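Local coordinates for protein TqaL (Neurospora crassa, PDB 7EEH) that is a non-haem iron protein of the 2OG-Fe dioxygenase family, a member of the cupin clan, at residues N64-P69 with R115-V120; V90-F95 with E123-T128. The protein carries 1 engineered substitution. One frame throughout, in Å; residues are numbered along the deposited sequence.

Contact 1: N64-P69 with R115-V120; sequences NLYSDP and RVFDEV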
ATOM      1  N   ASN B  64      24.847 -14.496  24.738  1.00 20.21           N
ATOM      2  CA  ASN B  64      25.953 -13.816  25.400  1.00 22.53           C
ATOM      3  C   ASN B  64      25.514 -13.044  26.636  1.00 21.88           C
ATOM      4  O   ASN B  64      26.201 -12.099  27.048  1.00 21.55           O
ATOM      5  CB  ASN B  64      26.658 -12.880  24.419  1.00 24.60           C
ATOM      6  CG  ASN B  64      27.405 -13.629  23.357  1.00 25.58           C
ATOM      7  OD1 ASN B  64      27.827 -14.758  23.582  1.00 26.13           O
ATOM      8  ND2 ASN B  64      27.585 -13.009  22.190  1.00 33.52           N
ATOM      9  N   LEU B  65      24.391 -13.433  27.228  1.00 18.92           N
ATOM     10  CA  LEU B  65      23.864 -12.781  28.417  1.00 21.87           C
ATOM     11  C   LEU B  65      24.663 -13.214  29.641  1.00 25.20           C
ATOM     12  O   LEU B  65      25.348 -14.240  29.629  1.00 24.44           O
ATOM     13  CB  LEU B  65      22.384 -13.111  28.595  1.00 20.51           C
ATOM     14  CG  LEU B  65      21.488 -12.678  27.433  1.00 19.83           C
ATOM     15  CD1 LEU B  65      20.064 -13.212  27.606  1.00 20.37           C
ATOM     16  CD2 LEU B  65      21.480 -11.156  27.303  1.00 21.10           C
ATOM     17  N   TYR B  66      24.594 -12.396  30.691  1.00 21.41           N
ATOM     18  CA  TYR B  66      25.390 -12.620  31.896  1.00 23.95           C
ATOM     19  C   TYR B  66      24.778 -13.721  32.756  1.00 29.89           C
ATOM     20  O   TYR B  66      23.556 -13.831  32.862  1.00 31.09           O
ATOM     21  CB  TYR B  66      25.511 -11.329  32.710  1.00 23.96           C
ATOM     22  CG  TYR B  66      26.662 -11.342  33.692  1.00 28.09           C
ATOM     23  CD1 TYR B  66      27.973 -11.193  33.250  1.00 29.25           C
ATOM     24  CD2 TYR B  66      26.449 -11.534  35.054  1.00 30.68           C
ATOM     25  CE1 TYR B  66      29.044 -11.215  34.141  1.00 26.82           C
ATOM     26  CE2 TYR B  66      27.527 -11.562  35.963  1.00 29.11           C
ATOM     27  CZ  TYR B  66      28.813 -11.395  35.496  1.00 28.47           C
ATOM     28  OH  TYR B  66      29.886 -11.408  36.372  1.00 29.44           O
ATOM     29  N   SER B  67      25.644 -14.540  33.364  1.00 28.89           N
ATOM     30  CA  SER B  67      25.258 -15.662  34.221  1.00 35.79           C
ATOM     31  C   SER B  67      25.793 -15.438  35.633  1.00 43.96           C
ATOM     32  O   SER B  67      27.007 -15.336  35.827  1.00 35.43           O
ATOM     33  CB  SER B  67      25.790 -16.988  33.675  1.00 34.98           C
ATOM     34  OG  SER B  67      25.459 -17.149  32.309  1.00 41.46           O
ATOM     35  N   ASP B  68      24.887 -15.381  36.611  1.00 48.23           N
ATOM     36  CA  ASP B  68      25.219 -15.257  38.025  1.00 48.56           C
ATOM     37  C   ASP B  68      24.854 -16.551  38.738  1.00 55.48           C
ATOM     38  O   ASP B  68      23.746 -17.062  38.534  1.00 55.98           O
ATOM     39  CB  ASP B  68      24.453 -14.075  38.646  1.00 54.34           C
ATOM     40  CG  ASP B  68      24.900 -13.747  40.067  1.00 58.48           C
ATOM     41  OD1 ASP B  68      25.370 -14.645  40.795  1.00 62.00           O
ATOM     42  OD2 ASP B  68      24.748 -12.575  40.469  1.00 56.02           O
ATOM     43  N   PRO B  69      25.751 -17.125  39.550  1.00 59.55           N
ATOM     44  CA  PRO B  69      25.363 -18.296  40.364  1.00 58.47           C
ATOM     45  C   PRO B  69      24.232 -18.006  41.342  1.00 59.62           C
ATOM     46  O   PRO B  69      23.445 -18.909  41.649  1.00 61.49           O
ATOM     47  CB  PRO B  69      26.661 -18.664  41.095  1.00 60.97           C
ATOM     48  CG  PRO B  69      27.550 -17.442  40.977  1.00 61.00           C
ATOM     49  CD  PRO B  69      27.187 -16.815  39.669  1.00 58.66           C
ATOM     50  N   ARG B 115      30.995  -1.479  40.171  1.00 52.27           N
ATOM     51  CA  ARG B 115      31.360  -2.694  39.441  1.00 49.03           C
ATOM     52  C   ARG B 115      30.116  -3.396  38.891  1.00 43.64           C
ATOM     53  O   ARG B 115      29.361  -4.018  39.644  1.00 48.08           O
ATOM     54  CB  ARG B 115      32.147  -3.654  40.344  1.00 47.52           C
ATOM     55  CG  ARG B 115      33.258  -2.991  41.174  1.00 56.67           C
ATOM     56  CD  ARG B 115      34.451  -3.944  41.453  1.00 42.92           C
ATOM     57  NE  ARG B 115      35.712  -3.206  41.565  1.00 39.74           N
ATOM     58  CZ  ARG B 115      36.344  -2.621  40.542  1.00 44.54           C
ATOM     59  NH1 ARG B 115      35.852  -2.699  39.304  1.00 41.88           N
ATOM     60  NH2 ARG B 115      37.482  -1.964  40.752  1.00 41.71           N
ATOM     61  N   VAL B 116      29.903  -3.306  37.579  1.00 42.24           N
ATOM     62  CA  VAL B 116      28.711  -3.872  36.950  1.00 40.65           C
ATOM     63  C   VAL B 116      29.122  -4.624  35.687  1.00 35.40           C
ATOM     64  O   VAL B 116      29.819  -4.080  34.820  1.00 37.19           O
ATOM     65  CB  VAL B 116      27.656  -2.780  36.654  1.00 39.59           C
ATOM     66  CG1 VAL B 116      28.208  -1.692  35.724  1.00 37.61           C
ATOM     67  CG2 VAL B 116      26.390  -3.390  36.101  1.00 33.76           C
ATOM     68  N   PHE B 117      28.699  -5.883  35.583  1.00 26.24           N
ATOM     69  CA  PHE B 117      29.173  -6.764  34.524  1.00 29.75           C
ATOM     70  C   PHE B 117      28.078  -7.257  33.595  1.00 28.82           C
ATOM     71  O   PHE B 117      28.385  -7.974  32.632  1.00 27.82           O
ATOM     72  CB  PHE B 117      29.895  -7.969  35.131  1.00 29.87           C
ATOM     73  CG  PHE B 117      31.012  -7.584  36.062  1.00 30.58           C
ATOM     74  CD1 PHE B 117      32.233  -7.169  35.560  1.00 26.47           C
ATOM     75  CD2 PHE B 117      30.821  -7.591  37.433  1.00 32.44           C
ATOM     76  CE1 PHE B 117      33.266  -6.793  36.416  1.00 26.18           C
ATOM     77  CE2 PHE B 117      31.846  -7.227  38.287  1.00 32.64           C
ATOM     78  CZ  PHE B 117      33.063  -6.826  37.771  1.00 27.26           C
ATOM     79  N   ASP B 118      26.821  -6.911  33.852  1.00 23.93           N
ATOM     80  CA  ASP B 118      25.701  -7.390  33.046  1.00 22.09           C
ATOM     81  C   ASP B 118      25.085  -6.249  32.233  1.00 25.44           C
ATOM     82  O   ASP B 118      23.873  -6.197  32.016  1.00 23.90           O
ATOM     83  CB  ASP B 118      24.657  -8.083  33.927  1.00 20.69           C
ATOM     84  CG  ASP B 118      23.991  -7.127  34.937  1.00 27.50           C
ATOM     85  OD1 ASP B 118      24.499  -6.003  35.124  1.00 28.14           O
ATOM     86  OD2 ASP B 118      22.957  -7.501  35.538  1.00 26.58           O
ATOM     87  N   GLU B 119      25.920  -5.317  31.776  1.00 22.92           N
ATOM     88  CA  GLU B 119      25.448  -4.207  30.958  1.00 25.51           C
ATOM     89  C   GLU B 119      25.167  -4.674  29.536  1.00 23.59           C
ATOM     90  O   GLU B 119      25.923  -5.464  28.971  1.00 21.18           O
ATOM     91  CB  GLU B 119      26.489  -3.096  30.916  1.00 25.39           C
ATOM     92  CG  GLU B 119      26.644  -2.321  32.195  1.00 31.16           C
ATOM     93  CD  GLU B 119      27.463  -1.064  31.977  1.00 35.63           C
ATOM     94  OE1 GLU B 119      28.700  -1.167  31.837  1.00 36.19           O
ATOM     95  OE2 GLU B 119      26.864   0.022  31.904  1.00 32.36           O
ATOM     96  N   VAL B 120      24.071  -4.174  28.958  1.00 22.01           N
ATOM     97  CA  VAL B 120      23.812  -4.380  27.537  1.00 20.51           C
ATOM     98  C   VAL B 120      24.988  -3.852  26.724  1.00 21.48           C
ATOM     99  O   VAL B 120      25.493  -2.751  26.981  1.00 25.08           O
ATOM    100  CB  VAL B 120      22.498  -3.679  27.142  1.00 20.83           C
ATOM    101  CG1 VAL B 120      22.508  -3.311  25.668  1.00 22.53           C
ATOM    102  CG2 VAL B 120      21.299  -4.544  27.495  1.00 16.30           C
TER

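Contact 2: V90-F95 with E123-T128; sequences VRRLEF and ELQLNT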
ATOM      1  N   VAL B  90      16.830   8.741  20.597  1.00 26.96           N
ATOM      2  CA  VAL B  90      16.935   7.864  21.753  1.00 28.01           C
ATOM      3  C   VAL B  90      18.414   7.565  21.960  1.00 28.23           C
ATOM      4  O   VAL B  90      19.155   7.385  20.988  1.00 29.68           O
ATOM      5  CB  VAL B  90      16.100   6.576  21.575  1.00 26.65           C
ATOM      6  CG1 VAL B  90      16.475   5.879  20.307  1.00 30.70           C
ATOM      7  CG2 VAL B  90      16.279   5.641  22.759  1.00 23.92           C
ATOM      8  N   ARG B  91      18.854   7.562  23.219  1.00 27.29           N
ATOM      9  CA  ARG B  91      20.273   7.466  23.533  1.00 27.66           C
ATOM     10  C   ARG B  91      20.482   6.529  24.713  1.00 28.76           C
ATOM     11  O   ARG B  91      19.603   6.367  25.561  1.00 29.46           O
ATOM     12  CB  ARG B  91      20.884   8.848  23.845  1.00 28.49           C
ATOM     13  CG  ARG B  91      20.683   9.339  25.280  1.00 31.98           C
ATOM     14  CD  ARG B  91      21.300  10.734  25.495  1.00 34.28           C
ATOM     15  NE  ARG B  91      20.910  11.631  24.417  1.00 30.39           N
ATOM     16  CZ  ARG B  91      19.920  12.511  24.504  1.00 31.07           C
ATOM     17  NH1 ARG B  91      19.238  12.646  25.634  1.00 28.30           N
ATOM     18  NH2 ARG B  91      19.617  13.262  23.455  1.00 32.14           N
ATOM     19  N   ARG B  92      21.662   5.915  24.759  1.00 26.05           N
ATOM     20  CA  ARG B  92      22.039   5.084  25.890  1.00 25.47           C
ATOM     21  C   ARG B  92      22.471   5.974  27.044  1.00 26.95           C
ATOM     22  O   ARG B  92      23.275   6.890  26.856  1.00 27.66           O
ATOM     23  CB  ARG B  92      23.177   4.138  25.497  1.00 24.36           C
ATOM     24  CG  ARG B  92      23.692   3.258  26.625  1.00 21.92           C
ATOM     25  CD  ARG B  92      22.675   2.202  26.985  1.00 23.31           C
ATOM     26  NE  ARG B  92      23.155   1.292  28.013  1.00 23.63           N
ATOM     27  CZ  ARG B  92      23.882   0.208  27.760  1.00 24.69           C
ATOM     28  NH1 ARG B  92      24.200  -0.105  26.513  1.00 21.44           N
ATOM     29  NH2 ARG B  92      24.284  -0.570  28.752  1.00 24.36           N
ATOM     30  N   LEU B  93      21.948   5.703  28.234  1.00 24.45           N
ATOM     31  CA  LEU B  93      22.318   6.426  29.442  1.00 26.64           C
ATOM     32  C   LEU B  93      23.327   5.624  30.256  1.00 28.74           C
ATOM     33  O   LEU B  93      23.440   4.409  30.118  1.00 26.07           O
ATOM     34  CB  LEU B  93      21.096   6.708  30.309  1.00 26.75           C
ATOM     35  CG  LEU B  93      19.943   7.466  29.668  1.00 26.40           C
ATOM     36  CD1 LEU B  93      18.802   7.543  30.658  1.00 25.91           C
ATOM     37  CD2 LEU B  93      20.406   8.849  29.274  1.00 26.82           C
ATOM     38  N   GLU B  94      24.044   6.329  31.129  1.00 30.65           N
ATOM     39  CA  GLU B  94      25.022   5.703  32.006  1.00 32.56           C
ATOM     40  C   GLU B  94      24.338   4.752  32.981  1.00 32.48           C
ATOM     41  O   GLU B  94      23.141   4.872  33.277  1.00 28.79           O
ATOM     42  CB  GLU B  94      25.783   6.767  32.800  1.00 34.24           C
ATOM     43  CG  GLU B  94      24.882   7.521  33.766  1.00 33.37           C
ATOM     44  CD  GLU B  94      25.654   8.367  34.764  1.00 38.75           C
ATOM     45  OE1 GLU B  94      26.896   8.369  34.698  1.00 40.21           O
ATOM     46  OE2 GLU B  94      25.010   9.029  35.607  1.00 37.70           O
ATOM     47  N   PHE B  95      25.123   3.807  33.496  1.00 29.69           N
ATOM     48  CA  PHE B  95      24.647   2.962  34.579  1.00 32.63           C
ATOM     49  C   PHE B  95      24.251   3.821  35.767  1.00 34.85           C
ATOM     50  O   PHE B  95      24.944   4.780  36.111  1.00 34.72           O
ATOM     51  CB  PHE B  95      25.718   1.960  35.008  1.00 32.79           C
ATOM     52  CG  PHE B  95      25.319   1.130  36.196  1.00 36.35           C
ATOM     53  CD1 PHE B  95      24.445   0.070  36.048  1.00 36.69           C
ATOM     54  CD2 PHE B  95      25.792   1.431  37.468  1.00 40.61           C
ATOM     55  CE1 PHE B  95      24.053  -0.688  37.141  1.00 40.43           C
ATOM     56  CE2 PHE B  95      25.405   0.675  38.562  1.00 43.37           C
ATOM     57  CZ  PHE B  95      24.537  -0.389  38.396  1.00 40.58           C
ATOM     58  N   GLU B 123      26.879  -5.265  20.938  1.00 23.08           N
ATOM     59  CA  GLU B 123      26.293  -6.361  20.167  1.00 23.93           C
ATOM     60  C   GLU B 123      24.787  -6.183  20.004  1.00 25.17           C
ATOM     61  O   GLU B 123      24.244  -6.405  18.919  1.00 25.05           O
ATOM     62  CB  GLU B 123      26.578  -7.709  20.832  1.00 23.14           C
ATOM     63  CG  GLU B 123      26.203  -8.885  19.944  1.00 27.05           C
ATOM     64  CD  GLU B 123      26.260 -10.233  20.641  1.00 28.44           C
ATOM     65  OE1 GLU B 123      26.752 -10.312  21.787  1.00 27.26           O
ATOM     66  OE2 GLU B 123      25.802 -11.223  20.027  1.00 30.35           O
ATOM     67  N   LEU B 124      24.099  -5.778  21.070  1.00 23.52           N
ATOM     68  CA  LEU B 124      22.658  -5.554  21.005  1.00 24.26           C
ATOM     69  C   LEU B 124      22.341  -4.126  20.577  1.00 20.76           C
ATOM     70  O   LEU B 124      21.636  -3.919  19.585  1.00 21.82           O
ATOM     71  CB  LEU B 124      21.986  -5.860  22.353  1.00 21.02           C
ATOM     72  CG  LEU B 124      20.456  -5.656  22.375  1.00 20.99           C
ATOM     73  CD1 LEU B 124      19.774  -6.508  21.319  1.00 19.41           C
ATOM     74  CD2 LEU B 124      19.884  -5.956  23.736  1.00 19.94           C
ATOM     75  N   GLN B 125      22.870  -3.133  21.304  1.00 20.39           N
ATOM     76  CA  GLN B 125      22.393  -1.765  21.126  1.00 22.44           C
ATOM     77  C   GLN B 125      22.830  -1.136  19.805  1.00 26.47           C
ATOM     78  O   GLN B 125      22.239  -0.143  19.395  1.00 24.00           O
ATOM     79  CB  GLN B 125      22.828  -0.892  22.308  1.00 23.72           C
ATOM     80  CG  GLN B 125      24.315  -0.547  22.359  1.00 24.36           C
ATOM     81  CD  GLN B 125      24.594   0.601  23.317  1.00 26.13           C
ATOM     82  OE1 GLN B 125      23.685   1.103  23.976  1.00 25.51           O
ATOM     83  NE2 GLN B 125      25.857   1.005  23.418  1.00 29.94           N
ATOM     84  N   LEU B 126      23.831  -1.677  19.113  1.00 26.56           N
ATOM     85  CA  LEU B 126      24.126  -1.198  17.765  1.00 25.14           C
ATOM     86  C   LEU B 126      23.483  -2.061  16.679  1.00 26.24           C
ATOM     87  O   LEU B 126      23.672  -1.792  15.489  1.00 27.21           O
ATOM     88  CB  LEU B 126      25.643  -1.108  17.546  1.00 30.41           C
ATOM     89  CG  LEU B 126      26.412  -0.177  18.499  1.00 28.97           C
ATOM     90  CD1 LEU B 126      27.871   0.030  18.036  1.00 31.36           C
ATOM     91  CD2 LEU B 126      25.710   1.165  18.681  1.00 29.07           C
ATOM     92  N   ASN B 127      22.755  -3.099  17.057  1.00 25.08           N
ATOM     93  CA  ASN B 127      21.988  -3.888  16.107  1.00 23.72           C
ATOM     94  C   ASN B 127      20.847  -3.027  15.563  1.00 23.89           C
ATOM     95  O   ASN B 127      20.052  -2.483  16.335  1.00 22.97           O
ATOM     96  CB  ASN B 127      21.481  -5.146  16.817  1.00 22.01           C
ATOM     97  CG  ASN B 127      20.641  -6.031  15.939  1.00 22.72           C
ATOM     98  OD1 ASN B 127      19.592  -5.619  15.438  1.00 20.58           O
ATOM     99  ND2 ASN B 127      21.085  -7.270  15.761  1.00 21.94           N
ATOM    100  N   THR B 128      20.791  -2.860  14.238  1.00 23.89           N
ATOM    101  CA  THR B 128      19.800  -1.951  13.653  1.00 25.13           C
ATOM    102  C   THR B 128      18.363  -2.444  13.809  1.00 20.14           C
ATOM    103  O   THR B 128      17.432  -1.632  13.702  1.00 21.91           O
ATOM    104  CB  THR B 128      20.080  -1.718  12.165  1.00 22.38           C
ATOM    105  OG1 THR B 128      19.963  -2.966  11.460  1.00 21.84           O
ATOM    106  CG2 THR B 128      21.471  -1.143  11.972  1.00 25.31           C
TER

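Contact 1: N64-P69 with R115-V120
F117 meets the ring of Y66 with its backbone and first side-chain carbon rather than with its own ring. F117 CB sits 3.5 Å from Y66 CE1, and F117 O comes to 3.3 Å from Y66 CD1. The carbonyl carbon F117 C lies 3.9 Å above the plane of the Y66 ring, offset toward the rim, and D118 N follows over the same face, so the tyrosine is laid on a peptide unit. With F117 CG turned to the side opposite its carbonyl carbon (chi1 -55°), the phenyl group leads away; what remains near it is the Y66 hydroxyl, Y66 OH standing obliquely 4.0 Å from F117 CG. F117 O also accepts a hydrogen bond from R77 NH1. Both segments lie at the surface beside the first residues of strand 74-84, a strand of the large antiparallel sheet of this cupin-clan fold: Y66 is bonded through its backbone to S76 and D118 to N78, two residues farther along. D118 adds a second aliphatic touch, D118 CB lying 3.6 Å from Y66 CB. The aspartate side chain crosses the tyrosine at about a right angle, its carboxylate turned 71° from the ring and directed away from it. Beyond D118 the chain leaves the tyrosine: E119 O accepts from R77 NH1, while E119 OE2 is bonded to H298 NE2.

Contact 2: V90-F95 with E123-T128
R92 starts out straight, CG opposite the backbone N, and then bends at chi2 (71°), which folds the guanidinium round so that the chain curves about a single oxygen of Q125. Q125 answers with CG set between its backbone N and carbonyl carbon and the rest of the chain extended, carrying the amide across from helix 122-125 to strand 89-92. R92 NH1 donates to Q125 OE1 over 2.9 Å, fairly straight with 159° at the hydrogen. The oxygen lies in the guanidinium plane, at its edge, but the donor stands above the amide, 74° out of the carbonyl plane and therefore not on a lone pair. Q125 OE1 also rests 3.4 Å from R92 CD and the same distance from R92 CB, held in the bend of the aliphatic chain. The two side chains cross at roughly a right angle.

Strand 89-92 runs between strands 74-84 and 304-306 of the large antiparallel sheet, and this contact joins it to the short helix packed against it. F81 touches both R92 and Q125, and M303 also touches Q125. Where the helix ends, N127 N donates to L124 O, and N127 occupies the N-cap of helix 128-141, where its side chain caps a backbone N.

Both partners are buried, and each has further bonds: R92 NH1 has V120 O as a second acceptor, while Q125 NE2 donates to L301 O and has D122 OD1 as another partner. The amide is thus oriented from its nitrogen end, with OE1 turned toward the arginine. Two oxygens gripping one NH1 probably help offset the cost of burying a positive charge.

How the contacts relate
Contacts 1 and 2 lie with centres about 16 Å apart, and their segments alternate along the chain. They meet directly: N64 ND2 is 2.9 Å from E123 OE1, a probable hydrogen bond, and the bond that ties V120 of contact 1 to the arginine of contact 2 measures 3.0 Å between V120 O and R92 NH1. V116 CG2 packs on F95 CE1 at 3.7 Å. Strand 74-84 is common ground, bonded through its backbone to V120 in contact 1 and to R91 and L93 in contact 2. Contact 1 is at the surface, whereas contact 2 is buried. None of the iron ligands H184, D186 and H253 lies in these four segments.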